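Local atomic coordinates of FAD dependent oxidoreductase (Chelativorans sp. BNC1, PDB entry 6PXS), a protein that binds FAD and, as the iminodiacetate oxidase IdaA, uses this flavin cofactor to oxidise iminodiacetate. Residues A42-E51 and V242-L252; A52-L60 and S311-R319. All coordinates share one frame; numbering follows the deposited sequence.

Contact 1 of 2, residues A42-E51 and V242-L252; sequences AGVVCPWATE and VVLPMNSYYML. With FAD (flavin-adenine dinucleotide), chain E.
The pocket for the flavin ring of FAD is built here from two directions, Ala-42 to Val-44 on one side and Tyr-250 on the other, and Ala-42 and Tyr-250 meet beside the cofactor. Ala-42 CB lies at the edge of the Tyr-250 ring, 3.4 Å from CE1. The phenol is swung toward the flavin because CG sits between the backbone N and the carbonyl carbon (chi1 53°); its OH comes 3.5 Å from FAD N5, a close approach rather than a bond. The backbone of 42-51 does the polar work. Gly-43 N donates to FAD O4 at 3.2 Å, and Val-44 N donates to the same oxygen at 3.1 Å, nearly straight at 170°. Val-44 O in turn receives FAD N3, a weak bond at 3.3 Å.

Behind this grip the contact is apolar. Both methyls of Val-44 meet Val-242 CG1, the nearer being CG1 at 3.7 Å. Val-44 CG1 also faces Leu-244 CD2, more loosely, while CG2 rests on Leu-252 CD2 at 3.9 Å and approaches the Tyr-250 ring obliquely. Leu-244 CD1 then turns to Cys-46 SG, 4.2 Å away, and to Ala-49 CB. Farther out, the bent chain of Met-246 brings its CE up to Ala-49 O.

No hydrogen bond joins the two segments themselves. The N-H groups of Gly-43 and Val-44 reach O4 from one face of the flavin, while the weak bond from N3 to Val-44 O lies near the ring plane; two such donors on the C4 carbonyl would draw electron density toward O4.

Contact 2 of 2, residues A52-L60 and S311-R319; sequences ADDPDWYLL and SAMRPILGR
Trp-57 and Arg-314 bring the two backbones closest, their CA atoms 4.4 Å apart, where the first turn of helix 55-76 rests on the loop leading into strand 316-317. Met-313 reaches across one face of the Trp-57 indole. Its CG is anti to the backbone N (chi1 -167°) and the chain stays extended as far as SD, which ends up 4.1 Å from the centroid of the six-membered ring and 15° off its normal. This is a Met-aromatic contact, and Ala-52 CB packs on the same sulfur, at 3.6 Å from Met-313 SD. At the five-membered ring, Met-313 O approaches Trp-57 CD1 to 3.5 Å, and Pro-315 CD comes in at the ring edge. The indole is also held from outside the two segments: NE1 hydrogen-bonds with Ser-335 OG, and the ring stacks with Tyr-61.

The loop belongs to the Rossmann-type part of the fold, where strand 316-317 runs antiparallel to strand 326-330 at the margin of the mixed sheet. Leu-317 points from that strand to Leu-60 on the helix, tip to tip, with their CD1 atoms 4.1 Å apart. Leu-60 CD1 also slides past Pro-315 CG at 4.0 Å, and helix 336-352 packs against both leucines.

Polar chains lie at the start of the helix. Asp-54 is its N-cap, its OD1 taking a weak bond from Asp-56 N. Asp-56 and Arg-314 run side by side in the same direction, with Asp-56 CB 3.9 Å from Arg-314 CD. Asp-56 OD2 stands well off the guanidinium plane, 4.5 Å from Arg-314 NE and beyond a salt bridge, so the attraction is of charge alone; the salt bridge of Asp-56 goes to Arg-362.

Overall arrangement
Contact 1 is the more buried and meets the flavin directly, whereas contact 2 is partly exposed, with the Trp-57 side chain about 8 Å from FAD. Their centres are about 18 Å apart, yet they join: 42-51 runs straight into 52-60, and Thr-50 CG2 packs on Trp-57 CH2 at 3.4 Å. The partners come from different elements, a hairpin whose strand 242-244 pairs with strand 90-93 in contact 1 and the approach to an edge strand of the nucleotide-binding sheet in contact 2. Neither pair shares a hydrogen bond. Contact 1 gives backbone groups of Gly-43 and Val-44 to the flavin and is apolar between its segments; contact 2 combines sulfur-aromatic packing with charged chains at a helix start.

Contact 1 of 2, residues A42-E51 and V242-L252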
loop_
_atom_site.group_PDB
_atom_site.type_symbol
_atom_site.label_atom_id
_atom_site.label_comp_id
_atom_site.label_asym_id
_atom_site.label_seq_id
_atom_site.Cartn_x
_atom_site.Cartn_y
_atom_site.Cartn_z
ATOM N N ALA A 42 9.701 17.361 -2.625
ATOM C CA ALA A 42 9.753 17.317 -4.082
ATOM C C ALA A 42 11.189 17.171 -4.567
ATOM O O ALA A 42 11.543 16.180 -5.215
ATOM C CB ALA A 42 9.110 18.577 -4.664
ATOM N N GLY A 43 12.033 18.152 -4.252
ATOM C CA GLY A 43 13.442 18.067 -4.577
ATOM C C GLY A 43 13.917 19.051 -5.625
ATOM O O GLY A 43 14.786 18.719 -6.436
ATOM N N VAL A 44 13.365 20.260 -5.625
ATOM C CA VAL A 44 13.781 21.303 -6.554
ATOM C C VAL A 44 14.862 22.147 -5.896
ATOM O O VAL A 44 14.731 22.546 -4.732
ATOM C CB VAL A 44 12.586 22.174 -6.974
ATOM C CG1 VAL A 44 13.056 23.333 -7.838
ATOM C CG2 VAL A 44 11.559 21.335 -7.713
ATOM N N VAL A 45 15.934 22.421 -6.638
ATOM C CA VAL A 45 17.046 23.243 -6.160
ATOM C C VAL A 45 17.273 24.325 -7.214
ATOM O O VAL A 45 18.036 24.138 -8.167
ATOM C CB VAL A 45 18.321 22.429 -5.920
ATOM C CG1 VAL A 45 19.429 23.324 -5.398
ATOM C CG2 VAL A 45 18.046 21.291 -4.950
ATOM N N CYS A 46 16.617 25.472 -7.041
ATOM C CA CYS A 46 16.697 26.564 -8.004
ATOM C C CYS A 46 16.243 27.860 -7.338
ATOM O O CYS A 46 15.087 28.272 -7.499
ATOM C CB CYS A 46 15.843 26.253 -9.234
ATOM S SG CYS A 46 16.091 27.390 -10.613
ATOM N N PRO A 47 17.123 28.531 -6.586
ATOM C CA PRO A 47 16.668 29.647 -5.743
ATOM C C PRO A 47 16.531 30.982 -6.456
ATOM O O PRO A 47 15.851 31.872 -5.928
ATOM C CB PRO A 47 17.761 29.727 -4.671
ATOM C CG PRO A 47 18.999 29.309 -5.406
ATOM C CD PRO A 47 18.559 28.254 -6.402
ATOM N N TRP A 48 17.146 31.157 -7.625
ATOM C CA TRP A 48 17.269 32.490 -8.206
ATOM C C TRP A 48 15.929 33.078 -8.630
ATOM O O TRP A 48 15.838 34.297 -8.820
ATOM C CB TRP A 48 18.221 32.444 -9.402
ATOM C CG TRP A 48 19.505 31.739 -9.091
ATOM C CD1 TRP A 48 20.590 32.257 -8.447
ATOM C CD2 TRP A 48 19.834 30.380 -9.403
ATOM N NE1 TRP A 48 21.574 31.306 -8.341
ATOM C CE2 TRP A 48 21.135 30.145 -8.920
ATOM C CE3 TRP A 48 19.155 29.341 -10.045
ATOM C CZ2 TRP A 48 21.772 28.913 -9.059
ATOM C CZ3 TRP A 48 19.788 28.118 -10.182
ATOM C CH2 TRP A 48 21.083 27.915 -9.692
ATOM N N ALA A 49 14.891 32.257 -8.772
ATOM C CA ALA A 49 13.588 32.724 -9.225
ATOM C C ALA A 49 12.611 32.972 -8.084
ATOM O O ALA A 49 11.451 33.302 -8.345
ATOM C CB ALA A 49 12.980 31.714 -10.201
ATOM N N THR A 50 13.045 32.830 -6.833
ATOM C CA THR A 50 12.119 32.931 -5.715
ATOM C C THR A 50 11.541 34.337 -5.616
ATOM O O THR A 50 12.239 35.334 -5.822
ATOM C CB THR A 50 12.819 32.564 -4.407
ATOM O OG1 THR A 50 13.410 31.266 -4.533
ATOM C CG2 THR A 50 11.823 32.550 -3.255
ATOM N N GLU A 51 10.249 34.405 -5.292
ATOM C CA GLU A 51 9.581 35.687 -5.116
ATOM C C GLU A 51 9.862 36.286 -3.744
ATOM O O GLU A 51 9.823 37.511 -3.587
ATOM C CB GLU A 51 8.073 35.515 -5.315
ATOM C CG GLU A 51 7.336 36.791 -5.684
ATOM C CD GLU A 51 5.847 36.567 -5.871
ATOM O OE1 GLU A 51 5.391 35.416 -5.698
ATOM O OE2 GLU A 51 5.133 37.540 -6.193
ATOM N N VAL A 242 13.369 21.408 -14.706
ATOM C CA VAL A 242 12.379 21.773 -13.702
ATOM C C VAL A 242 11.469 22.849 -14.280
ATOM O O VAL A 242 11.865 23.619 -15.163
ATOM C CB VAL A 242 13.077 22.253 -12.414
ATOM C CG1 VAL A 242 12.054 22.650 -11.361
ATOM C CG2 VAL A 242 14.011 21.175 -11.879
ATOM N N VAL A 243 10.236 22.906 -13.784
ATOM C CA VAL A 243 9.254 23.891 -14.221
ATOM C C VAL A 243 8.771 24.658 -13.000
ATOM O O VAL A 243 8.399 24.052 -11.988
ATOM C CB VAL A 243 8.072 23.230 -14.956
ATOM C CG1 VAL A 243 7.101 24.286 -15.458
ATOM C CG2 VAL A 243 8.580 22.375 -16.108
ATOM N N LEU A 244 8.776 25.988 -13.098
ATOM C CA LEU A 244 8.390 26.875 -12.001
ATOM C C LEU A 244 7.360 27.869 -12.520
ATOM O O LEU A 244 7.713 28.970 -12.967
ATOM C CB LEU A 244 9.605 27.601 -11.427
ATOM C CG LEU A 244 10.775 26.720 -10.989
ATOM C CD1 LEU A 244 11.939 27.580 -10.522
ATOM C CD2 LEU A 244 10.349 25.760 -9.895
ATOM N N PRO A 245 6.071 27.519 -12.479
ATOM C CA PRO A 245 5.035 28.444 -12.964
ATOM C C PRO A 245 4.819 29.662 -12.081
ATOM O O PRO A 245 3.959 30.489 -12.405
ATOM C CB PRO A 245 3.775 27.565 -13.008
ATOM C CG PRO A 245 4.039 26.468 -12.044
ATOM C CD PRO A 245 5.511 26.216 -12.082
ATOM N N MET A 246 5.561 29.803 -10.983
ATOM C CA MET A 246 5.488 30.997 -10.141
ATOM C C MET A 246 4.062 31.243 -9.652
ATOM O O MET A 246 3.568 32.372 -9.660
ATOM C CB MET A 246 6.021 32.221 -10.887
ATOM C CG MET A 246 7.458 32.078 -11.360
ATOM S SD MET A 246 8.610 31.724 -10.020
ATOM C CE MET A 246 8.284 33.100 -8.920
ATOM N N ASN A 247 3.393 30.171 -9.226
ATOM C CA ASN A 247 2.043 30.265 -8.691
ATOM C C ASN A 247 1.873 29.357 -7.480
ATOM O O ASN A 247 0.779 28.832 -7.242
ATOM C CB ASN A 247 1.006 29.915 -9.758
ATOM C CG ASN A 247 1.122 28.481 -10.232
ATOM O OD1 ASN A 247 2.102 27.797 -9.940
ATOM N ND2 ASN A 247 0.122 28.018 -10.972
ATOM N N SER A 248 2.943 29.155 -6.713
ATOM C CA SER A 248 3.001 28.259 -5.563
ATOM C C SER A 248 3.056 26.794 -5.976
ATOM O O SER A 248 3.199 25.926 -5.105
ATOM C CB SER A 248 1.815 28.455 -4.607
ATOM O OG SER A 248 0.609 27.979 -5.180
ATOM N N TYR A 249 2.948 26.487 -7.265
ATOM C CA TYR A 249 3.017 25.125 -7.768
ATOM C C TYR A 249 4.252 24.975 -8.646
ATOM O O TYR A 249 4.932 25.950 -8.977
ATOM C CB TYR A 249 1.748 24.760 -8.549
ATOM C CG TYR A 249 0.488 24.825 -7.714
ATOM C CD1 TYR A 249 0.152 23.791 -6.851
ATOM C CD2 TYR A 249 -0.363 25.921 -7.785
ATOM C CE1 TYR A 249 -0.995 23.844 -6.083
ATOM C CE2 TYR A 249 -1.514 25.983 -7.020
ATOM C CZ TYR A 249 -1.824 24.942 -6.171
ATOM O OH TYR A 249 -2.968 24.996 -5.406
ATOM N N TYR A 250 4.534 23.733 -9.021
ATOM C CA TYR A 250 5.749 23.396 -9.753
ATOM C C TYR A 250 5.651 21.938 -10.181
ATOM O O TYR A 250 4.658 21.257 -9.910
ATOM C CB TYR A 250 6.993 23.644 -8.899
ATOM C CG TYR A 250 6.945 22.967 -7.549
ATOM C CD1 TYR A 250 7.374 21.654 -7.392
ATOM C CD2 TYR A 250 6.472 23.639 -6.431
ATOM C CE1 TYR A 250 7.334 21.030 -6.158
ATOM C CE2 TYR A 250 6.427 23.024 -5.191
ATOM C CZ TYR A 250 6.859 21.720 -5.061
ATOM O OH TYR A 250 6.816 21.107 -3.830
ATOM N N MET A 251 6.691 21.463 -10.859
ATOM C CA MET A 251 6.774 20.056 -11.220
ATOM C C MET A 251 8.161 19.777 -11.775
ATOM O O MET A 251 8.813 20.669 -12.324
ATOM C CB MET A 251 5.697 19.671 -12.239
ATOM C CG MET A 251 5.802 20.391 -13.566
ATOM S SD MET A 251 4.387 20.040 -14.627
ATOM C CE MET A 251 4.995 20.659 -16.190
ATOM N N LEU A 252 8.598 18.529 -11.621
ATOM C CA LEU A 252 9.917 18.104 -12.065
ATOM C C LEU A 252 9.831 16.652 -12.514
ATOM O O LEU A 252 8.801 15.993 -12.357
ATOM C CB LEU A 252 10.965 18.273 -10.958
ATOM C CG LEU A 252 10.722 17.511 -9.651
ATOM C CD1 LEU A 252 11.991 17.475 -8.812
ATOM C CD2 LEU A 252 9.582 18.126 -8.853
HETATM P PA FAD E . 11.896 16.117 9.033
HETATM O O1A FAD E . 10.438 15.970 9.264
HETATM O O2A FAD E . 12.378 15.554 7.693
HETATM O O5B FAD E . 12.737 15.485 10.197
HETATM C C5B FAD E . 12.197 15.355 11.529
HETATM C C4B FAD E . 12.544 13.987 12.056
HETATM O O4B FAD E . 12.663 14.039 13.498
HETATM C C3B FAD E . 11.509 12.904 11.752
HETATM O O3B FAD E . 12.153 11.683 11.407
HETATM C C2B FAD E . 10.745 12.785 13.072
HETATM O O2B FAD E . 10.160 11.500 13.246
HETATM C C1B FAD E . 11.878 13.015 14.066
HETATM N N9A FAD E . 11.444 13.440 15.393
HETATM C C8A FAD E . 10.676 14.528 15.708
HETATM N N7A FAD E . 10.439 14.660 16.992
HETATM C C5A FAD E . 11.099 13.580 17.560
HETATM C C6A FAD E . 11.238 13.146 18.891
HETATM N N6A FAD E . 10.696 13.772 19.939
HETATM N N1A FAD E . 11.962 12.026 19.113
HETATM C C2A FAD E . 12.507 11.391 18.072
HETATM N N3A FAD E . 12.442 11.710 16.777
HETATM C C4A FAD E . 11.720 12.819 16.586
HETATM N N1 FAD E . 12.306 21.733 0.071
HETATM C C2 FAD E . 13.064 22.110 -1.000
HETATM O O2 FAD E . 14.168 22.647 -0.855
HETATM N N3 FAD E . 12.599 21.889 -2.285
HETATM C C4 FAD E . 11.395 21.305 -2.620
HETATM O O4 FAD E . 11.087 21.160 -3.801
HETATM C C4X FAD E . 10.595 20.909 -1.476
HETATM N N5 FAD E . 9.440 20.349 -1.701
HETATM C C5X FAD E . 8.675 19.970 -0.609
HETATM C C6 FAD E . 7.438 19.369 -0.834
HETATM C C7 FAD E . 6.633 18.966 0.228
HETATM C C7M FAD E . 5.302 18.321 -0.054
HETATM C C8 FAD E . 7.069 19.174 1.545
HETATM C C8M FAD E . 6.219 18.752 2.716
HETATM C C9 FAD E . 8.304 19.774 1.772
HETATM C C9A FAD E . 9.108 20.172 0.710
HETATM N N10 FAD E . 10.366 20.779 0.909
HETATM C C10 FAD E . 11.135 21.165 -0.165
HETATM C "C1'" FAD E . 10.872 21.033 2.267
HETATM C "C2'" FAD E . 11.656 19.858 2.850
HETATM O "O2'" FAD E . 11.035 18.623 2.494
HETATM C "C3'" FAD E . 11.684 19.984 4.373
HETATM O "O3'" FAD E . 11.909 21.345 4.725
HETATM C "C4'" FAD E . 12.748 19.131 5.061
HETATM O "O4'" FAD E . 12.550 17.764 4.702
HETATM C "C5'" FAD E . 12.700 19.289 6.566
HETATM O "O5'" FAD E . 13.655 18.392 7.169
HETATM P P FAD E . 13.739 18.230 8.732
HETATM O O1P FAD E . 13.838 19.620 9.369
HETATM O O2P FAD E . 14.796 17.268 9.137
HETATM O O3P FAD E . 12.303 17.648 9.089
#

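Contact 2 of 2, residues A52-L60 and S311-R319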
loop_
_atom_site.group_PDB
_atom_site.type_symbol
_atom_site.label_atom_id
_atom_site.label_comp_id
_atom_site.label_asym_id
_atom_site.label_seq_id
_atom_site.Cartn_x
_atom_site.Cartn_y
_atom_site.Cartn_z
ATOM N N ALA A 52 10.150 35.449 -2.752
ATOM C CA ALA A 52 10.407 35.919 -1.397
ATOM C C ALA A 52 11.794 36.545 -1.332
ATOM O O ALA A 52 12.798 35.865 -1.565
ATOM C CB ALA A 52 10.289 34.768 -0.402
ATOM N N ASP A 53 11.847 37.839 -1.027
ATOM C CA ASP A 53 13.104 38.566 -0.866
ATOM C C ASP A 53 13.313 38.837 0.623
ATOM O O ASP A 53 12.968 39.899 1.142
ATOM C CB ASP A 53 13.097 39.871 -1.696
ATOM C CG ASP A 53 11.829 40.682 -1.508
ATOM O OD1 ASP A 53 10.923 40.216 -0.784
ATOM O OD2 ASP A 53 11.736 41.785 -2.087
ATOM N N ASP A 54 13.888 37.857 1.310
ATOM C CA ASP A 54 14.296 38.005 2.708
ATOM C C ASP A 54 15.798 37.771 2.791
ATOM O O ASP A 54 16.250 36.625 2.599
ATOM C CB ASP A 54 13.548 37.023 3.608
ATOM C CG ASP A 54 13.974 37.124 5.063
ATOM O OD1 ASP A 54 14.694 38.084 5.409
ATOM O OD2 ASP A 54 13.590 36.242 5.862
ATOM N N PRO A 55 16.615 38.793 3.067
ATOM C CA PRO A 55 18.072 38.579 3.016
ATOM C C PRO A 55 18.565 37.533 4.000
ATOM O O PRO A 55 19.450 36.739 3.657
ATOM C CB PRO A 55 18.641 39.970 3.333
ATOM C CG PRO A 55 17.528 40.920 3.058
ATOM C CD PRO A 55 16.276 40.187 3.397
ATOM N N ASP A 56 18.019 37.510 5.217
ATOM C CA ASP A 56 18.448 36.515 6.195
ATOM C C ASP A 56 18.187 35.103 5.688
ATOM O O ASP A 56 19.026 34.210 5.854
ATOM C CB ASP A 56 17.734 36.743 7.526
ATOM C CG ASP A 56 18.094 38.069 8.162
ATOM O OD1 ASP A 56 19.236 38.533 7.962
ATOM O OD2 ASP A 56 17.235 38.648 8.860
ATOM N N TRP A 57 17.030 34.884 5.062
ATOM C CA TRP A 57 16.710 33.557 4.550
ATOM C C TRP A 57 17.408 33.279 3.224
ATOM O O TRP A 57 17.911 32.171 3.005
ATOM C CB TRP A 57 15.197 33.408 4.392
ATOM C CG TRP A 57 14.807 32.263 3.511
ATOM C CD1 TRP A 57 14.782 30.940 3.846
ATOM C CD2 TRP A 57 14.388 32.340 2.144
ATOM N NE1 TRP A 57 14.375 30.188 2.770
ATOM C CE2 TRP A 57 14.127 31.025 1.713
ATOM C CE3 TRP A 57 14.209 33.394 1.242
ATOM C CZ2 TRP A 57 13.696 30.735 0.423
ATOM C CZ3 TRP A 57 13.782 33.104 -0.039
ATOM C CH2 TRP A 57 13.529 31.786 -0.436
ATOM N N TYR A 58 17.452 34.267 2.328
ATOM C CA TYR A 58 18.034 34.030 1.012
ATOM C C TYR A 58 19.523 33.724 1.101
ATOM O O TYR A 58 20.046 32.952 0.289
ATOM C CB TYR A 58 17.798 35.235 0.102
ATOM C CG TYR A 58 18.293 35.017 -1.309
ATOM C CD1 TYR A 58 17.584 34.218 -2.197
ATOM C CD2 TYR A 58 19.470 35.602 -1.752
ATOM C CE1 TYR A 58 18.033 34.009 -3.487
ATOM C CE2 TYR A 58 19.927 35.400 -3.039
ATOM C CZ TYR A 58 19.205 34.602 -3.902
ATOM O OH TYR A 58 19.658 34.397 -5.187
ATOM N N LEU A 59 20.221 34.315 2.073
ATOM C CA LEU A 59 21.651 34.063 2.218
ATOM C C LEU A 59 21.938 32.569 2.273
ATOM O O LEU A 59 22.837 32.069 1.590
ATOM C CB LEU A 59 22.179 34.762 3.473
ATOM C CG LEU A 59 23.645 34.511 3.829
ATOM C CD1 LEU A 59 24.548 34.777 2.636
ATOM C CD2 LEU A 59 24.050 35.378 5.011
ATOM N N LEU A 60 21.170 31.836 3.080
ATOM C CA LEU A 60 21.364 30.396 3.188
ATOM C C LEU A 60 20.760 29.649 2.007
ATOM O O LEU A 60 21.255 28.578 1.638
ATOM C CB LEU A 60 20.751 29.884 4.491
ATOM C CG LEU A 60 21.320 30.500 5.769
ATOM C CD1 LEU A 60 20.531 30.040 6.982
ATOM C CD2 LEU A 60 22.791 30.147 5.913
ATOM N N SER A 311 7.393 30.848 12.239
ATOM C CA SER A 311 6.757 32.160 12.188
ATOM C C SER A 311 7.444 33.048 11.159
ATOM O O SER A 311 6.792 33.621 10.279
ATOM C CB SER A 311 6.783 32.812 13.573
ATOM O OG SER A 311 8.111 33.037 14.009
ATOM N N ALA A 312 8.765 33.167 11.253
ATOM C CA ALA A 312 9.554 33.880 10.262
ATOM C C ALA A 312 10.063 32.899 9.216
ATOM O O ALA A 312 10.377 31.746 9.527
ATOM C CB ALA A 312 10.730 34.605 10.916
ATOM N N MET A 313 10.140 33.363 7.967
ATOM C CA MET A 313 10.618 32.504 6.891
ATOM C C MET A 313 12.081 32.121 7.066
ATOM O O MET A 313 12.520 31.128 6.476
ATOM C CB MET A 313 10.421 33.196 5.543
ATOM C CG MET A 313 10.585 32.273 4.347
ATOM S SD MET A 313 10.453 33.134 2.770
ATOM C CE MET A 313 8.831 33.887 2.912
ATOM N N ARG A 314 12.846 32.882 7.855
ATOM C CA ARG A 314 14.239 32.524 8.060
ATOM C C ARG A 314 14.345 31.368 9.054
ATOM O O ARG A 314 13.534 31.260 9.977
ATOM C CB ARG A 314 15.036 33.723 8.568
ATOM C CG ARG A 314 14.684 34.183 9.975
ATOM C CD ARG A 314 15.527 35.387 10.382
ATOM N NE ARG A 314 15.264 35.810 11.756
ATOM C CZ ARG A 314 14.311 36.666 12.115
ATOM N NH1 ARG A 314 14.157 36.982 13.393
ATOM N NH2 ARG A 314 13.508 37.207 11.205
ATOM N N PRO A 315 15.338 30.485 8.886
ATOM C CA PRO A 315 15.416 29.305 9.757
ATOM C C PRO A 315 15.834 29.637 11.180
ATOM O O PRO A 315 16.071 30.800 11.520
ATOM C CB PRO A 315 16.467 28.421 9.067
ATOM C CG PRO A 315 16.722 29.045 7.733
ATOM C CD PRO A 315 16.421 30.491 7.891
ATOM N N ILE A 316 15.932 28.605 12.013
ATOM C CA ILE A 316 16.370 28.724 13.399
ATOM C C ILE A 316 17.579 27.815 13.556
ATOM O O ILE A 316 17.450 26.585 13.494
ATOM C CB ILE A 316 15.262 28.345 14.391
ATOM C CG1 ILE A 316 14.072 29.296 14.247
ATOM C CG2 ILE A 316 15.798 28.362 15.816
ATOM C CD1 ILE A 316 12.889 28.946 15.130
ATOM N N LEU A 317 18.752 28.412 13.758
ATOM C CA LEU A 317 19.993 27.660 13.887
ATOM C C LEU A 317 20.866 28.307 14.949
ATOM O O LEU A 317 21.048 29.528 14.942
ATOM C CB LEU A 317 20.749 27.609 12.555
ATOM C CG LEU A 317 19.953 27.174 11.325
ATOM C CD1 LEU A 317 20.776 27.397 10.071
ATOM C CD2 LEU A 317 19.537 25.720 11.431
ATOM N N GLY A 318 21.403 27.494 15.849
ATOM C CA GLY A 318 22.352 27.958 16.841
ATOM C C GLY A 318 22.027 27.440 18.229
ATOM O O GLY A 318 20.992 26.824 18.477
ATOM N N ARG A 319 22.955 27.714 19.142
ATOM C CA ARG A 319 22.799 27.290 20.525
ATOM C C ARG A 319 21.651 28.037 21.191
ATOM O O ARG A 319 21.318 29.168 20.828
ATOM C CB ARG A 319 24.092 27.522 21.304
ATOM C CG ARG A 319 25.208 26.568 20.928
ATOM C CD ARG A 319 26.456 26.804 21.759
ATOM N NE ARG A 319 27.454 25.765 21.527
ATOM C CZ ARG A 319 27.402 24.547 22.058
ATOM N NH1 ARG A 319 26.396 24.205 22.853
ATOM N NH2 ARG A 319 28.355 23.666 21.788
#